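Local structure of processed glycerol phosphate lipoteichoic acid synthase 2 (Bacillus subtilis, 2W8D) at residues I279-L287 against T357-T368. The protein belongs to the sulfatase family of the alkaline phosphatase clan and is the C-terminal domain of a lipoteichoic acid synthase, with a magnesium ion in the model. Residues are numbered along the deposited sequence; the frame is centred on the assembly and turned at random.
Sequences ITDYDNAQL and TKISGKYYDTKT
Tyr282 carries its CG anti to the backbone N (chi1 164°), and Tyr364 turns its CG anti to the carbonyl carbon (chi1 -54°). These torsions send the two side chains past each other in opposite directions. The contact packs the short helix 281-286 of the sulfatase-family fold against a beta hairpin, strands 356-359 and 362-365, joined by a type I' turn from Ile359 to Lys362. The hairpin belongs to the five-stranded antiparallel sheet from strand 344-345 to strand 371-372. Tyr282 CB sits over the centre of the Tyr364 ring, 4.0 Å from its centroid, in a CH-pi contact. The ring planes meet obliquely, at 48°. Tyr282 OH donates to Thr366 O at 2.7 Å, tilted from the carbonyl plane. This oxygen lies at the Tyr282 ring edge, near its plane. Thr366 OG1 is held separately by Ser353 O. One turn on, Ala285 CB rests on Ile359 CD1 at 3.6 Å. Gln286 CG lies over one face of the Tyr282 ring, toward its rim. Gln286 NE2 comes to 3.3 Å from Thr357 CG2, and Gln286 OE1 is hydrogen-bonded to Arg289 NH1. Thr357 OG1 is buried here without a polar partner. At the turn end a water bridges the two sides. The water donates to Asp281 OD2 at 2.6 Å and to Ile359 O. The same water accepts from Tyr364 OH at 2.6 Å.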
# COMPACT_ATOMS: atom_id res chain seq x y z
N ILE A 279 12.53 -21.76 7.94
CA ILE A 279 11.68 -20.59 8.14
C ILE A 279 10.69 -20.95 9.24
O ILE A 279 9.84 -21.80 9.03
CB ILE A 279 10.90 -20.23 6.83
CG1 ILE A 279 11.83 -19.70 5.73
CG2 ILE A 279 9.76 -19.21 7.10
CD1 ILE A 279 12.75 -18.57 6.15
N THR A 280 10.80 -20.31 10.40
CA THR A 280 9.79 -20.48 11.47
C THR A 280 8.56 -19.55 11.30
O THR A 280 8.53 -18.69 10.41
CB THR A 280 10.43 -20.23 12.85
OG1 THR A 280 10.97 -18.90 12.89
CG2 THR A 280 11.56 -21.26 13.15
N ASP A 281 7.55 -19.69 12.16
CA ASP A 281 6.39 -18.76 12.20
C ASP A 281 6.86 -17.33 12.41
O ASP A 281 6.37 -16.41 11.79
CB ASP A 281 5.47 -19.06 13.40
CG ASP A 281 4.54 -20.26 13.18
OD1 ASP A 281 4.32 -20.69 12.03
OD2 ASP A 281 4.03 -20.76 14.21
N TYR A 282 7.80 -17.17 13.34
CA TYR A 282 8.43 -15.90 13.63
C TYR A 282 9.10 -15.32 12.36
O TYR A 282 8.89 -14.16 12.06
CB TYR A 282 9.44 -16.04 14.81
CG TYR A 282 10.39 -14.86 14.88
CD1 TYR A 282 10.01 -13.68 15.53
CD2 TYR A 282 11.63 -14.89 14.23
CE1 TYR A 282 10.82 -12.59 15.55
CE2 TYR A 282 12.49 -13.77 14.23
CZ TYR A 282 12.07 -12.62 14.89
OH TYR A 282 12.87 -11.49 14.93
N ASP A 283 9.91 -16.10 11.63
CA ASP A 283 10.61 -15.59 10.43
C ASP A 283 9.61 -15.16 9.38
O ASP A 283 9.73 -14.07 8.83
CB ASP A 283 11.57 -16.62 9.81
CG ASP A 283 12.63 -17.13 10.77
OD1 ASP A 283 13.15 -16.33 11.59
OD2 ASP A 283 12.99 -18.34 10.71
N ASN A 284 8.60 -16.00 9.13
CA ASN A 284 7.51 -15.63 8.26
C ASN A 284 6.80 -14.32 8.61
O ASN A 284 6.44 -13.56 7.72
CB ASN A 284 6.50 -16.74 8.10
CG ASN A 284 5.60 -16.49 6.91
OD1 ASN A 284 6.08 -16.39 5.78
ND2 ASN A 284 4.31 -16.32 7.16
N ALA A 285 6.62 -14.03 9.90
CA ALA A 285 6.04 -12.76 10.30
C ALA A 285 6.95 -11.58 9.88
O ALA A 285 6.47 -10.55 9.35
CB ALA A 285 5.78 -12.75 11.78
N GLN A 286 8.26 -11.79 10.07
CA GLN A 286 9.25 -10.80 9.65
C GLN A 286 9.23 -10.57 8.15
O GLN A 286 9.53 -9.47 7.71
CB GLN A 286 10.70 -11.16 10.12
CG GLN A 286 10.81 -11.44 11.63
CD GLN A 286 10.05 -10.42 12.46
OE1 GLN A 286 10.27 -9.23 12.32
NE2 GLN A 286 9.14 -10.87 13.32
N LEU A 287 8.86 -11.61 7.38
CA LEU A 287 8.83 -11.51 5.91
C LEU A 287 7.59 -10.77 5.35
O LEU A 287 7.43 -10.68 4.14
CB LEU A 287 8.96 -12.90 5.27
CG LEU A 287 10.40 -13.44 5.37
CD1 LEU A 287 10.45 -14.97 5.26
CD2 LEU A 287 11.32 -12.73 4.33
N THR A 357 6.30 -9.93 18.63
CA THR A 357 5.57 -10.51 17.52
C THR A 357 4.67 -11.66 17.98
O THR A 357 5.14 -12.62 18.63
CB THR A 357 6.39 -10.71 16.18
OG1 THR A 357 6.27 -12.04 15.66
CG2 THR A 357 7.84 -10.28 16.29
N LYS A 358 3.38 -11.51 17.75
CA LYS A 358 2.40 -12.48 18.19
C LYS A 358 1.83 -13.22 17.01
O LYS A 358 1.22 -12.59 16.15
CB LYS A 358 1.24 -11.80 18.91
CG LYS A 358 0.45 -12.78 19.79
CD LYS A 358 -0.99 -12.39 19.89
CE LYS A 358 -1.69 -13.25 20.92
NZ LYS A 358 -3.07 -12.73 21.12
N ILE A 359 1.99 -14.54 16.98
CA ILE A 359 1.51 -15.37 15.86
C ILE A 359 0.79 -16.61 16.41
O ILE A 359 1.35 -17.37 17.20
CB ILE A 359 2.69 -15.79 14.93
CG1 ILE A 359 3.49 -14.58 14.46
CG2 ILE A 359 2.19 -16.59 13.71
CD1 ILE A 359 2.71 -13.62 13.41
N SER A 360 -0.47 -16.79 15.99
CA SER A 360 -1.36 -17.87 16.49
C SER A 360 -1.26 -18.04 17.99
O SER A 360 -1.07 -19.15 18.48
CB SER A 360 -1.07 -19.22 15.80
OG SER A 360 -0.70 -19.00 14.45
N GLY A 361 -1.35 -16.93 18.71
CA GLY A 361 -1.29 -16.98 20.18
C GLY A 361 0.08 -17.17 20.83
O GLY A 361 0.17 -17.18 22.04
N LYS A 362 1.14 -17.34 20.06
CA LYS A 362 2.48 -17.37 20.65
C LYS A 362 3.17 -15.98 20.55
O LYS A 362 3.01 -15.25 19.57
CB LYS A 362 3.34 -18.44 19.98
CG LYS A 362 2.93 -19.84 20.34
CD LYS A 362 3.72 -20.83 19.47
CE LYS A 362 3.81 -22.23 20.08
NZ LYS A 362 2.49 -22.92 20.12
N TYR A 363 3.94 -15.65 21.58
CA TYR A 363 4.69 -14.40 21.58
C TYR A 363 6.19 -14.62 21.45
O TYR A 363 6.79 -15.48 22.12
CB TYR A 363 4.48 -13.64 22.87
CG TYR A 363 3.17 -12.94 23.02
CD1 TYR A 363 3.01 -11.61 22.60
CD2 TYR A 363 2.09 -13.57 23.64
CE1 TYR A 363 1.80 -10.95 22.78
CE2 TYR A 363 0.90 -12.92 23.81
CZ TYR A 363 0.76 -11.61 23.39
OH TYR A 363 -0.45 -10.96 23.56
N TYR A 364 6.80 -13.79 20.63
CA TYR A 364 8.22 -13.82 20.45
C TYR A 364 8.76 -12.43 20.69
O TYR A 364 8.04 -11.44 20.47
CB TYR A 364 8.57 -14.24 19.03
CG TYR A 364 7.94 -15.54 18.61
CD1 TYR A 364 8.64 -16.73 18.69
CD2 TYR A 364 6.65 -15.56 18.11
CE1 TYR A 364 8.04 -17.94 18.29
CE2 TYR A 364 6.05 -16.75 17.69
CZ TYR A 364 6.75 -17.92 17.78
OH TYR A 364 6.12 -19.06 17.37
N ASP A 365 10.01 -12.37 21.13
CA ASP A 365 10.70 -11.10 21.18
C ASP A 365 10.97 -10.64 19.74
O ASP A 365 11.62 -11.34 18.98
CB ASP A 365 12.01 -11.20 21.97
CG ASP A 365 12.76 -9.88 21.99
OD1 ASP A 365 12.25 -8.91 22.60
OD2 ASP A 365 13.84 -9.81 21.36
N THR A 366 10.45 -9.48 19.38
CA THR A 366 10.59 -8.98 18.01
C THR A 366 12.06 -8.89 17.58
O THR A 366 12.39 -9.31 16.47
CB THR A 366 9.92 -7.63 17.82
OG1 THR A 366 8.50 -7.81 17.88
CG2 THR A 366 10.25 -7.05 16.43
N LYS A 367 12.91 -8.37 18.45
CA LYS A 367 14.35 -8.23 18.16
C LYS A 367 15.05 -9.57 17.92
O LYS A 367 15.77 -9.72 16.93
CB LYS A 367 15.09 -7.48 19.28
CG LYS A 367 15.59 -6.05 18.91
CD LYS A 367 14.63 -4.95 19.45
CE LYS A 367 14.96 -4.55 20.91
NZ LYS A 367 13.74 -4.16 21.70
N THR A 368 14.83 -10.55 18.81
CA THR A 368 15.66 -11.75 18.81
C THR A 368 15.01 -13.02 18.26
O THR A 368 15.71 -13.99 17.98
CB THR A 368 16.23 -12.04 20.22
OG1 THR A 368 15.15 -12.26 21.14
CG2 THR A 368 17.10 -10.88 20.71
O HOH W 1 3.71 -19.27 16.37